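PDB 6DJ8: beta sliding clamp from Borrelia burgdorferi, which forms a ring-shaped head-to-tail dimer around DNA and probably confers tethering and processivity on DNA polymerases and other proteins. Local coordinates for residues 151-156 with 191-196; 166-171 with 224-229; 218-223 with 240-245; 271-276 with 384-389; 292-297 with 302-307. All blocks are in the same frame, centred on the assembly; numbering follows the deposited sequence.

Contact 1: residues 151-156 with 191-196; sequences FGIEIK and SKLLLV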
# COMPACT_ATOMS: atom_id res chain seq x y z
N PHE A 151 -24.71 -33.79 8.99
CA PHE A 151 -25.16 -32.82 9.97
C PHE A 151 -25.15 -31.44 9.33
O PHE A 151 -24.30 -31.15 8.48
CB PHE A 151 -24.25 -32.93 11.22
CG PHE A 151 -23.86 -31.63 11.85
CD1 PHE A 151 -24.79 -30.83 12.49
CD2 PHE A 151 -22.53 -31.23 11.86
CE1 PHE A 151 -24.41 -29.64 13.08
CE2 PHE A 151 -22.15 -30.04 12.46
CZ PHE A 151 -23.09 -29.24 13.07
N GLY A 152 -26.15 -30.64 9.68
CA GLY A 152 -26.26 -29.28 9.17
C GLY A 152 -26.85 -28.36 10.21
O GLY A 152 -27.65 -28.78 11.05
N ILE A 153 -26.46 -27.09 10.15
CA ILE A 153 -27.03 -26.04 11.00
C ILE A 153 -27.29 -24.81 10.15
O ILE A 153 -26.72 -24.64 9.07
CB ILE A 153 -26.12 -25.63 12.17
CG1 ILE A 153 -24.72 -25.31 11.66
CG2 ILE A 153 -26.08 -26.71 13.23
CD1 ILE A 153 -23.88 -24.56 12.65
N GLU A 154 -28.17 -23.95 10.65
CA GLU A 154 -28.42 -22.65 10.05
C GLU A 154 -28.25 -21.61 11.15
O GLU A 154 -28.92 -21.69 12.18
CB GLU A 154 -29.83 -22.59 9.41
CG GLU A 154 -30.15 -21.28 8.69
CD GLU A 154 -31.39 -21.35 7.79
OE1 GLU A 154 -32.16 -22.34 7.86
OE2 GLU A 154 -31.59 -20.42 6.99
N ILE A 155 -27.40 -20.61 10.92
CA ILE A 155 -27.08 -19.64 11.94
C ILE A 155 -27.03 -18.26 11.31
O ILE A 155 -26.98 -18.10 10.09
CB ILE A 155 -25.74 -19.92 12.65
CG1 ILE A 155 -24.59 -19.90 11.66
CG2 ILE A 155 -25.78 -21.27 13.35
CD1 ILE A 155 -23.23 -20.07 12.32
N LYS A 156 -27.06 -17.25 12.16
CA LYS A 156 -27.05 -15.89 11.66
C LYS A 156 -25.69 -15.59 11.07
O LYS A 156 -24.64 -16.01 11.58
CB LYS A 156 -27.38 -14.91 12.79
N SER A 191 -23.46 -30.59 24.58
CA SER A 191 -23.86 -30.87 23.21
C SER A 191 -23.94 -29.59 22.38
O SER A 191 -24.67 -29.52 21.39
CB SER A 191 -25.19 -31.63 23.16
OG SER A 191 -25.35 -32.33 21.94
N LYS A 192 -23.19 -28.56 22.79
CA LYS A 192 -23.13 -27.30 22.06
C LYS A 192 -21.98 -27.32 21.06
O LYS A 192 -20.87 -27.75 21.36
CB LYS A 192 -22.96 -26.11 23.01
CG LYS A 192 -24.02 -26.01 24.09
CD LYS A 192 -25.29 -25.39 23.54
CE LYS A 192 -26.25 -25.06 24.67
NZ LYS A 192 -25.67 -24.10 25.65
N LEU A 193 -22.26 -26.82 19.87
CA LEU A 193 -21.25 -26.79 18.82
C LEU A 193 -20.08 -25.90 19.23
O LEU A 193 -20.25 -24.77 19.70
CB LEU A 193 -21.88 -26.28 17.53
CG LEU A 193 -20.87 -26.17 16.41
CD1 LEU A 193 -20.39 -27.56 16.02
CD2 LEU A 193 -21.53 -25.47 15.24
N LEU A 194 -18.87 -26.40 18.99
CA LEU A 194 -17.67 -25.75 19.46
C LEU A 194 -16.61 -25.73 18.35
O LEU A 194 -16.42 -26.72 17.65
CB LEU A 194 -17.17 -26.47 20.71
CG LEU A 194 -15.79 -26.27 21.29
CD1 LEU A 194 -15.84 -26.44 22.78
CD2 LEU A 194 -14.92 -27.34 20.68
N LEU A 195 -15.93 -24.59 18.21
CA LEU A 195 -14.85 -24.42 17.26
C LEU A 195 -13.54 -24.18 18.00
O LEU A 195 -13.49 -23.43 18.97
CB LEU A 195 -15.13 -23.26 16.30
CG LEU A 195 -16.12 -23.54 15.18
CD1 LEU A 195 -17.56 -23.64 15.68
CD2 LEU A 195 -16.00 -22.51 14.08
N VAL A 196 -12.47 -24.82 17.52
CA VAL A 196 -11.14 -24.69 18.11
C VAL A 196 -10.15 -24.49 16.97
O VAL A 196 -10.27 -25.12 15.92
CB VAL A 196 -10.76 -25.93 18.94
CG1 VAL A 196 -9.31 -25.83 19.44
CG2 VAL A 196 -11.73 -26.10 20.10
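I153 and L193 make the close part of this contact, with the terminal methyl CD1 of I153 lying 3.6 Å from CD2 of L193. The leucine reaches across because its CG stands opposite the backbone N (chi1 178°), which carries both methyl branches toward strand 151-156. I153 extends to meet it: CG1 sits between the backbone N and the carbonyl carbon (chi1 51°), and the second torsion then stretches the chain out to CD1. The other methyl of L193 makes a longer contact, CD1 coming within 4.3 Å of CZ at the far end of the F151 ring. The backbones themselves stay well apart, the CA atoms of I153 and L193 being 9.8 Å from each other. Such spacing, bridged by apolar side chains alone, is that of two sheets packed face to face in the central domain of the clamp: strand 151-156 borders one sheet beside strand 237-242, while strand 192-198 runs within the other. V210 also touches I153, and V216 covers L193. The solvent side is of a different character. G152 and E154 are exposed, and E154 OE1 forms a salt bridge with K239 NZ along its own sheet. On the other strand K192, partly exposed, pairs with E209.

Contact 2: residues 166-171 with 224-229; sequences RIAFSA and IFNFLK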
# COMPACT_ATOMS: atom_id res chain seq x y z
N ARG A 166 -12.85 -14.69 15.35
CA ARG A 166 -12.16 -15.11 16.56
C ARG A 166 -11.39 -16.41 16.39
O ARG A 166 -10.52 -16.71 17.22
CB ARG A 166 -13.18 -15.26 17.70
CG ARG A 166 -13.45 -13.91 18.35
CD ARG A 166 -14.83 -13.71 18.92
NE ARG A 166 -14.98 -12.30 19.27
CZ ARG A 166 -15.20 -11.82 20.49
NH1 ARG A 166 -15.39 -12.63 21.52
NH2 ARG A 166 -15.28 -10.51 20.66
N ILE A 167 -11.64 -17.17 15.32
CA ILE A 167 -11.07 -18.50 15.16
C ILE A 167 -10.00 -18.54 14.07
O ILE A 167 -8.93 -19.13 14.27
CB ILE A 167 -12.19 -19.53 14.88
CG1 ILE A 167 -12.94 -19.86 16.17
CG2 ILE A 167 -11.60 -20.80 14.30
CD1 ILE A 167 -12.20 -20.84 17.07
N ALA A 168 -10.25 -17.90 12.92
CA ALA A 168 -9.41 -18.14 11.74
C ALA A 168 -7.94 -17.81 12.00
O ALA A 168 -7.04 -18.58 11.62
CB ALA A 168 -9.93 -17.33 10.55
N PHE A 169 -7.66 -16.67 12.64
CA PHE A 169 -6.27 -16.22 12.76
C PHE A 169 -5.40 -17.18 13.57
O PHE A 169 -4.18 -17.18 13.39
CB PHE A 169 -6.22 -14.81 13.38
CG PHE A 169 -6.46 -14.79 14.88
CD1 PHE A 169 -7.74 -14.66 15.39
CD2 PHE A 169 -5.38 -14.89 15.77
CE1 PHE A 169 -7.96 -14.63 16.79
CE2 PHE A 169 -5.58 -14.85 17.14
CZ PHE A 169 -6.88 -14.73 17.66
N SER A 170 -5.99 -18.00 14.44
CA SER A 170 -5.20 -18.90 15.27
C SER A 170 -4.76 -20.18 14.57
O SER A 170 -3.86 -20.86 15.08
CB SER A 170 -5.99 -19.33 16.51
OG SER A 170 -6.03 -18.31 17.47
N ALA A 171 -5.38 -20.55 13.46
CA ALA A 171 -4.99 -21.80 12.82
C ALA A 171 -3.57 -21.68 12.30
O ALA A 171 -3.09 -20.58 12.00
CB ALA A 171 -5.95 -22.16 11.68
N ILE A 224 -10.99 -21.61 3.69
CA ILE A 224 -12.37 -21.29 3.34
C ILE A 224 -12.95 -20.27 4.30
O ILE A 224 -13.80 -19.45 3.91
CB ILE A 224 -13.26 -22.55 3.25
CG1 ILE A 224 -14.56 -22.19 2.53
CG2 ILE A 224 -13.56 -23.11 4.65
CD1 ILE A 224 -15.44 -23.37 2.19
N PHE A 225 -12.50 -20.25 5.57
CA PHE A 225 -13.05 -19.27 6.50
C PHE A 225 -12.50 -17.87 6.22
O PHE A 225 -13.23 -16.89 6.33
CB PHE A 225 -12.78 -19.71 7.94
CG PHE A 225 -13.47 -20.99 8.27
CD1 PHE A 225 -14.84 -21.01 8.45
CD2 PHE A 225 -12.78 -22.19 8.28
CE1 PHE A 225 -15.51 -22.21 8.69
CE2 PHE A 225 -13.43 -23.37 8.52
CZ PHE A 225 -14.81 -23.39 8.73
N ASN A 226 -11.22 -17.76 5.87
CA ASN A 226 -10.72 -16.45 5.43
C ASN A 226 -11.50 -15.96 4.22
O ASN A 226 -11.94 -14.81 4.19
CB ASN A 226 -9.23 -16.55 5.12
CG ASN A 226 -8.41 -16.82 6.38
OD1 ASN A 226 -8.77 -16.35 7.45
ND2 ASN A 226 -7.32 -17.58 6.26
N PHE A 227 -11.81 -16.87 3.29
CA PHE A 227 -12.60 -16.51 2.10
C PHE A 227 -14.00 -16.04 2.49
O PHE A 227 -14.47 -14.98 2.05
CB PHE A 227 -12.67 -17.76 1.22
CG PHE A 227 -13.36 -17.56 -0.10
CD1 PHE A 227 -13.13 -16.43 -0.86
CD2 PHE A 227 -14.17 -18.57 -0.60
CE1 PHE A 227 -13.74 -16.28 -2.11
CE2 PHE A 227 -14.78 -18.43 -1.85
CZ PHE A 227 -14.56 -17.28 -2.59
N LEU A 228 -14.65 -16.81 3.36
CA LEU A 228 -16.03 -16.56 3.75
C LEU A 228 -16.21 -15.21 4.42
O LEU A 228 -17.24 -14.55 4.23
CB LEU A 228 -16.47 -17.66 4.73
CG LEU A 228 -16.93 -18.97 4.12
CD1 LEU A 228 -17.06 -19.99 5.21
CD2 LEU A 228 -18.26 -18.71 3.48
N LYS A 229 -15.26 -14.81 5.27
CA LYS A 229 -15.47 -13.58 6.00
C LYS A 229 -15.50 -12.38 5.07
O LYS A 229 -16.14 -11.37 5.39
CB LYS A 229 -14.43 -13.41 7.12
CG LYS A 229 -12.97 -13.42 6.73
CD LYS A 229 -12.12 -13.27 7.99
CE LYS A 229 -10.72 -13.85 7.85
NZ LYS A 229 -10.07 -14.00 9.19
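The CA of A168 lies 6.5 Å from the CA of F225 on helix 223-231, a close approach in which the small side chain of A168 faces the helix. That methyl meets the polar rim of the second helix, A168 CB lying 3.5 Å from OD1 of N226. K229 reaches the same spot with a chain extended beyond CG, its NZ 3.6 Å from A168 CB; as K229 is modelled in two conformations, this approach is less certain. In the same conformer NZ makes a weak hydrogen bond to N226 OD1 of 3.2 Å, one turn back along the helix. The two helices are the pair of the central domain, and in sliding clamps such helices line the inner surface of the ring, with the sheets outside them. F225 starts toward A168 but its ring turns into the interior, against F160 and I164 of the first helix and F247 of the sheet behind. V222, just before helix 223-231, packs on A168 and A171.

Contact 3: residues 218-223 with 240-245; sequences FIVPVK and IKFSDK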
# COMPACT_ATOMS: atom_id res chain seq x y z
N PHE A 218 -15.02 -32.81 12.91
CA PHE A 218 -14.65 -32.41 11.56
C PHE A 218 -13.55 -31.36 11.61
O PHE A 218 -13.58 -30.47 12.46
CB PHE A 218 -15.86 -31.84 10.79
CG PHE A 218 -17.10 -32.69 10.86
CD1 PHE A 218 -17.17 -33.89 10.17
CD2 PHE A 218 -18.19 -32.30 11.62
CE1 PHE A 218 -18.31 -34.70 10.24
CE2 PHE A 218 -19.33 -33.09 11.71
CZ PHE A 218 -19.39 -34.30 11.01
N ILE A 219 -12.62 -31.47 10.67
CA ILE A 219 -11.49 -30.55 10.54
C ILE A 219 -11.58 -29.91 9.16
O ILE A 219 -11.48 -30.61 8.14
CB ILE A 219 -10.14 -31.25 10.71
CG1 ILE A 219 -10.09 -32.00 12.05
CG2 ILE A 219 -8.99 -30.24 10.61
CD1 ILE A 219 -9.01 -33.01 12.09
N VAL A 220 -11.77 -28.60 9.13
CA VAL A 220 -11.98 -27.83 7.91
C VAL A 220 -10.77 -26.92 7.69
O VAL A 220 -10.44 -26.13 8.57
CB VAL A 220 -13.26 -26.98 7.99
CG1 VAL A 220 -13.47 -26.24 6.67
CG2 VAL A 220 -14.46 -27.86 8.32
N PRO A 221 -10.12 -26.98 6.53
CA PRO A 221 -8.98 -26.09 6.28
C PRO A 221 -9.40 -24.64 6.47
O PRO A 221 -10.50 -24.24 6.11
CB PRO A 221 -8.60 -26.38 4.83
CG PRO A 221 -9.09 -27.79 4.59
CD PRO A 221 -10.40 -27.82 5.35
N VAL A 222 -8.51 -23.87 7.11
CA VAL A 222 -8.89 -22.52 7.49
C VAL A 222 -9.13 -21.64 6.26
O VAL A 222 -9.88 -20.66 6.36
CB VAL A 222 -7.83 -21.91 8.43
CG1 VAL A 222 -6.49 -21.64 7.68
CG2 VAL A 222 -8.39 -20.63 9.05
N LYS A 223 -8.55 -21.95 5.11
CA LYS A 223 -8.63 -20.99 3.99
C LYS A 223 -10.07 -20.63 3.66
O LYS A 223 -10.39 -19.45 3.45
CB LYS A 223 -7.93 -21.54 2.75
CG LYS A 223 -8.03 -20.62 1.52
CD LYS A 223 -7.29 -21.19 0.33
CE LYS A 223 -7.33 -20.22 -0.88
NZ LYS A 223 -6.67 -20.85 -2.06
N ILE A 240 -24.84 -24.24 7.07
CA ILE A 240 -23.58 -24.97 7.05
C ILE A 240 -23.90 -26.45 7.10
O ILE A 240 -24.76 -26.87 7.88
CB ILE A 240 -22.69 -24.54 8.24
CG1 ILE A 240 -22.20 -23.10 8.03
CG2 ILE A 240 -21.55 -25.52 8.47
CD1 ILE A 240 -21.72 -22.43 9.31
N LYS A 241 -23.22 -27.24 6.27
CA LYS A 241 -23.46 -28.67 6.19
C LYS A 241 -22.14 -29.42 6.17
O LYS A 241 -21.14 -28.91 5.67
CB LYS A 241 -24.29 -29.04 4.95
CG LYS A 241 -25.69 -28.44 4.92
CD LYS A 241 -26.39 -28.78 3.60
CE LYS A 241 -27.70 -28.03 3.44
NZ LYS A 241 -28.55 -28.14 4.65
N PHE A 242 -22.15 -30.63 6.74
CA PHE A 242 -20.99 -31.51 6.76
C PHE A 242 -21.35 -32.87 6.21
O PHE A 242 -22.43 -33.40 6.51
CB PHE A 242 -20.49 -31.74 8.18
CG PHE A 242 -19.78 -30.59 8.78
CD1 PHE A 242 -20.47 -29.65 9.51
CD2 PHE A 242 -18.40 -30.46 8.66
CE1 PHE A 242 -19.83 -28.60 10.10
CE2 PHE A 242 -17.75 -29.40 9.25
CZ PHE A 242 -18.46 -28.47 9.97
N SER A 243 -20.41 -33.48 5.50
CA SER A 243 -20.51 -34.87 5.08
C SER A 243 -19.29 -35.62 5.62
O SER A 243 -18.50 -35.08 6.40
CB SER A 243 -20.63 -34.99 3.56
OG SER A 243 -19.35 -34.98 2.95
N ASP A 244 -19.13 -36.87 5.19
CA ASP A 244 -17.96 -37.63 5.62
C ASP A 244 -16.67 -36.99 5.14
O ASP A 244 -15.67 -36.98 5.86
CB ASP A 244 -18.07 -39.08 5.12
CG ASP A 244 -18.46 -39.16 3.66
OD1 ASP A 244 -17.66 -38.73 2.80
OD2 ASP A 244 -19.57 -39.66 3.37
N LYS A 245 -16.70 -36.39 3.95
CA LYS A 245 -15.49 -35.89 3.32
C LYS A 245 -15.52 -34.40 3.02
O LYS A 245 -14.46 -33.84 2.69
CB LYS A 245 -15.22 -36.65 2.01
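F218 and F242 hold their rings in the same way relative to their own backbones: in both, CG lies opposite the carbonyl carbon and beside the backbone N, with chi1 at -49° and -74°. From strands in two facing sheets, these torsions bring the rings together as an offset stack, centroids 4.3 Å apart and planes inclined by 15°. The overlap is staggered. CD2 of F242 lies over the near end of the F218 ring, 3.4 Å from its CG, while CB of F242 stands over the middle of that ring as a CH-pi donor, 4.0 Å from the centroid. V220, two residues on from F218, adds a methyl at the rim of the stack: its CG2 approaches the edge of F242, 3.7 Å from CE2. Next to F242, the S243 carbonyl O comes to 3.9 Å from CE1 of F218. S243 OG points elsewhere, accepting from the backbone N of K245 at 3.2 Å in an ST turn and also bonded to the N of K246. The aromatic cluster is larger than the pair, since F151 meets F242 with nearly parallel planes and F185 meets it edge-to-face. Cohesion between the two sheets of the central domain therefore rests here on dispersion and ring overlap, while the hydroxyl of S243 is taken up by its own ST turn and K246 N.

Contact 4: residues 271-276 with 384-389; sequences IIPKEQ and THLIMP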
# COMPACT_ATOMS: atom_id res chain seq x y z
N ILE A 271 -5.44 -28.98 27.65
CA ILE A 271 -4.59 -27.83 27.96
C ILE A 271 -5.36 -26.65 28.52
O ILE A 271 -4.74 -25.66 28.94
CB ILE A 271 -3.76 -27.37 26.74
CG1 ILE A 271 -4.61 -26.51 25.80
CG2 ILE A 271 -3.19 -28.57 26.00
CD1 ILE A 271 -3.80 -25.87 24.64
N ILE A 272 -6.69 -26.70 28.53
CA ILE A 272 -7.49 -25.62 29.11
C ILE A 272 -7.21 -25.54 30.61
O ILE A 272 -7.42 -26.52 31.33
CB ILE A 272 -8.99 -25.84 28.82
CG1 ILE A 272 -9.24 -25.77 27.30
CG2 ILE A 272 -9.85 -24.86 29.62
CD1 ILE A 272 -10.53 -26.45 26.83
N PRO A 273 -6.75 -24.40 31.12
CA PRO A 273 -6.51 -24.29 32.56
C PRO A 273 -7.83 -24.26 33.30
O PRO A 273 -8.82 -23.67 32.85
CB PRO A 273 -5.73 -22.97 32.73
CG PRO A 273 -5.86 -22.19 31.41
CD PRO A 273 -6.52 -23.12 30.42
N LYS A 274 -7.85 -24.91 34.46
CA LYS A 274 -9.08 -24.99 35.24
C LYS A 274 -9.26 -23.72 36.07
O LYS A 274 -10.23 -22.98 35.90
CB LYS A 274 -9.07 -26.23 36.13
N GLU A 275 -8.31 -23.46 36.97
CA GLU A 275 -8.31 -22.26 37.80
C GLU A 275 -6.93 -21.64 37.73
O GLU A 275 -5.92 -22.35 37.85
CB GLU A 275 -8.67 -22.59 39.27
N GLN A 276 -6.87 -20.34 37.50
CA GLN A 276 -5.59 -19.65 37.35
C GLN A 276 -5.40 -18.66 38.48
O GLN A 276 -6.30 -17.87 38.79
CB GLN A 276 -5.52 -18.96 36.00
CG GLN A 276 -5.54 -19.97 34.90
CD GLN A 276 -5.52 -19.33 33.58
OE1 GLN A 276 -6.45 -18.63 33.20
NE2 GLN A 276 -4.42 -19.51 32.86
N THR A 384 -12.42 -18.12 24.44
CA THR A 384 -11.16 -18.21 25.18
C THR A 384 -10.01 -18.19 24.19
O THR A 384 -10.06 -18.90 23.17
CB THR A 384 -11.10 -19.49 26.02
OG1 THR A 384 -12.12 -19.43 27.01
CG2 THR A 384 -9.76 -19.65 26.69
N HIS A 385 -8.98 -17.40 24.48
CA HIS A 385 -7.75 -17.42 23.71
C HIS A 385 -6.57 -17.68 24.64
O HIS A 385 -6.41 -17.01 25.67
CB HIS A 385 -7.53 -16.13 22.92
CG HIS A 385 -6.41 -16.24 21.93
ND1 HIS A 385 -6.56 -16.85 20.70
CD2 HIS A 385 -5.12 -15.86 22.01
CE1 HIS A 385 -5.41 -16.80 20.05
NE2 HIS A 385 -4.52 -16.20 20.82
N LEU A 386 -5.74 -18.63 24.25
CA LEU A 386 -4.59 -19.07 25.02
C LEU A 386 -3.33 -18.77 24.24
O LEU A 386 -3.29 -18.96 23.02
CB LEU A 386 -4.67 -20.56 25.34
CG LEU A 386 -5.95 -21.05 26.02
CD1 LEU A 386 -5.93 -22.58 26.17
CD2 LEU A 386 -6.15 -20.40 27.41
N ILE A 387 -2.29 -18.32 24.94
CA ILE A 387 -0.99 -18.05 24.35
C ILE A 387 0.06 -18.67 25.25
O ILE A 387 0.13 -18.34 26.44
CB ILE A 387 -0.73 -16.54 24.17
CG1 ILE A 387 -1.83 -15.91 23.31
CG2 ILE A 387 0.64 -16.32 23.55
CD1 ILE A 387 -1.78 -14.39 23.26
N MET A 388 0.87 -19.56 24.69
CA MET A 388 1.96 -20.14 25.47
C MET A 388 3.07 -19.10 25.62
O MET A 388 3.42 -18.43 24.63
CB MET A 388 2.49 -21.42 24.82
CG MET A 388 3.39 -22.26 25.72
SD MET A 388 2.54 -22.95 27.16
CE MET A 388 3.85 -23.90 27.95
N PRO A 389 3.60 -18.90 26.81
CA PRO A 389 4.71 -17.96 26.96
C PRO A 389 5.96 -18.49 26.28
O PRO A 389 6.13 -19.69 26.07
CB PRO A 389 4.91 -17.86 28.48
CG PRO A 389 4.38 -19.15 29.02
CD PRO A 389 3.21 -19.46 28.12
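L386 is backbone hydrogen-bonded to M203 of the neighbouring strand, and from that position its side chain reaches the loop 271-276. The strand, 383-387, is where the C-terminal domain joins the central domain in one continuous antiparallel sheet, and the loop is part of the connection between those domains. With chi1 at -54°, CG of L386 stands beside its backbone N, and the two methyls part to serve two loop residues. CD1 meets CG1 of I271 at 4.2 Å, a distance of ordinary apolar packing, whereas CD2 goes to P273. V372 covers L386 and P273 alike, and I271 also rests on M203. I271 further packs on an apolar side chain of the bound peptide, whose backbone touches M388; the contact thus forms part of the wall of the ligand site. Further along the loop, E275 O accepts a hydrogen bond from N368 ND2. The proline and leucine run alongside one another in opposing senses, P273 CD lying 4.1 Å from L386 CD2.

Contact 5: residues 292-297 with 302-307; sequences ARVNLY and RKLVLT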
# COMPACT_ATOMS: atom_id res chain seq x y z
N ALA A 292 1.68 -1.20 20.45
CA ALA A 292 2.17 -0.65 19.19
C ALA A 292 3.44 0.17 19.40
O ALA A 292 4.30 0.22 18.52
CB ALA A 292 1.09 0.19 18.51
N ARG A 293 3.58 0.80 20.57
CA ARG A 293 4.78 1.57 20.82
C ARG A 293 5.95 0.67 21.22
O ARG A 293 7.05 0.81 20.68
CB ARG A 293 4.51 2.63 21.89
CG ARG A 293 3.42 3.57 21.46
CD ARG A 293 2.93 4.43 22.60
NE ARG A 293 1.73 5.13 22.20
CZ ARG A 293 1.75 6.21 21.42
NH1 ARG A 293 0.62 6.80 21.08
NH2 ARG A 293 2.91 6.67 20.96
N VAL A 294 5.72 -0.28 22.14
CA VAL A 294 6.81 -1.14 22.58
C VAL A 294 7.24 -2.05 21.44
O VAL A 294 8.42 -2.43 21.35
CB VAL A 294 6.42 -1.94 23.85
CG1 VAL A 294 5.52 -3.14 23.52
CG2 VAL A 294 7.65 -2.43 24.57
N ASN A 295 6.33 -2.36 20.52
CA ASN A 295 6.68 -3.12 19.33
C ASN A 295 7.89 -2.51 18.61
O ASN A 295 8.65 -3.24 17.97
CB ASN A 295 5.51 -3.16 18.35
CG ASN A 295 5.78 -4.06 17.17
OD1 ASN A 295 6.16 -5.22 17.33
ND2 ASN A 295 5.63 -3.51 15.95
N LEU A 296 8.09 -1.20 18.72
CA LEU A 296 9.22 -0.59 18.02
C LEU A 296 10.55 -0.98 18.65
O LEU A 296 11.60 -0.64 18.09
CB LEU A 296 9.07 0.93 18.01
CG LEU A 296 7.88 1.40 17.16
CD1 LEU A 296 7.57 2.87 17.41
CD2 LEU A 296 8.17 1.16 15.68
N TYR A 297 10.52 -1.71 19.77
CA TYR A 297 11.71 -2.15 20.49
C TYR A 297 11.79 -3.67 20.62
O TYR A 297 12.57 -4.17 21.43
CB TYR A 297 11.75 -1.50 21.87
CG TYR A 297 12.04 -0.03 21.75
CD1 TYR A 297 11.01 0.89 21.58
CD2 TYR A 297 13.35 0.44 21.74
CE1 TYR A 297 11.28 2.25 21.43
CE2 TYR A 297 13.63 1.80 21.58
CZ TYR A 297 12.60 2.69 21.43
OH TYR A 297 12.88 4.03 21.29
N ARG A 302 10.14 -11.52 18.17
CA ARG A 302 8.86 -11.07 18.71
C ARG A 302 8.82 -11.14 20.24
O ARG A 302 7.75 -10.94 20.83
CB ARG A 302 7.66 -11.84 18.13
CG ARG A 302 7.71 -12.05 16.60
CD ARG A 302 8.07 -10.76 15.84
NE ARG A 302 7.03 -9.74 15.87
CZ ARG A 302 7.26 -8.43 16.04
NH1 ARG A 302 6.25 -7.57 16.04
NH2 ARG A 302 8.50 -7.99 16.25
N LYS A 303 9.97 -11.33 20.90
CA LYS A 303 9.98 -11.58 22.35
C LYS A 303 9.68 -10.29 23.09
O LYS A 303 10.49 -9.36 23.11
CB LYS A 303 11.32 -12.14 22.81
CG LYS A 303 11.37 -12.45 24.32
CD LYS A 303 12.64 -13.19 24.74
CE LYS A 303 12.80 -13.16 26.25
NZ LYS A 303 14.11 -13.69 26.76
N LEU A 304 8.50 -10.22 23.68
CA LEU A 304 8.09 -9.12 24.54
C LEU A 304 8.13 -9.59 25.99
O LEU A 304 7.59 -10.65 26.29
CB LEU A 304 6.68 -8.67 24.16
CG LEU A 304 5.99 -7.69 25.10
CD1 LEU A 304 6.72 -6.34 25.01
CD2 LEU A 304 4.53 -7.57 24.71
N VAL A 305 8.77 -8.83 26.88
CA VAL A 305 8.84 -9.21 28.29
C VAL A 305 7.79 -8.43 29.08
O VAL A 305 7.82 -7.19 29.11
CB VAL A 305 10.24 -8.99 28.88
CG1 VAL A 305 10.22 -9.29 30.41
CG2 VAL A 305 11.25 -9.87 28.18
N LEU A 306 6.88 -9.16 29.72
CA LEU A 306 5.80 -8.59 30.52
C LEU A 306 6.10 -8.77 31.99
O LEU A 306 6.50 -9.85 32.41
CB LEU A 306 4.46 -9.27 30.23
CG LEU A 306 3.92 -9.26 28.81
CD1 LEU A 306 2.61 -10.02 28.72
CD2 LEU A 306 3.76 -7.82 28.37
N THR A 307 5.88 -7.72 32.78
CA THR A 307 5.98 -7.84 34.23
C THR A 307 4.67 -7.40 34.86
O THR A 307 4.28 -6.23 34.74
CB THR A 307 7.14 -7.03 34.79
OG1 THR A 307 8.35 -7.46 34.17
CG2 THR A 307 7.27 -7.27 36.32
O HOH W 1 8.93 -5.23 15.89
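N295 and R302 are joined by a short hydrogen bond, R302 NH1 giving to N295 OD1 at 2.7 Å. The donor sits in the plane of the amide carbonyl, on a lone pair, but OD1 is 22° out of the guanidinium plane and the N-H...O angle is a bent 142°. The two flat groups stand almost perpendicular, at 82°. Water 1 makes a second bridge: it accepts from R302 NH2 at 2.8 Å and lies 2.9 Å from the backbone O of N295, to which it probably donates. Beside this polar rim, V294 CG1 packs at 3.7 Å against CD1 of L304, the side chains crossing at about a right angle. Farther out, the bent arginine chain is fixed by S349 OG, which bonds to NE, and by D299 O, which bonds to NH2. I348 covers V294, N295, R302 and L304 together. Elsewhere on the segment 292-297, R293 bonds to N94 and to A92 O of the second subunit, and Y297 OH to E129 of the second subunit. The contact is thus a helix joined by a short connection to the following strand in the C-terminal domain, set at the head-to-tail interface that closes a sliding-clamp ring.

In the fold
Contacts 1 and 3 are buried and largely apolar, contact 3 being aromatic; they join the same two sheets of the central domain, and F151 of one packs on F218 of the other. Contact 2 lies beside them on the two helices and is only partly buried, with a polar rim around a methyl. It meets contact 3 where F225 packs on V220, and touches contact 4 through F169 and H385. Contact 4, again buried and apolar, lies where the central and C-terminal domains share a sheet. Contact 5 is the most polar of the five, held by an amide–guanidinium bond and a water near the second subunit, with its centre about 37 Å from that of contact 1.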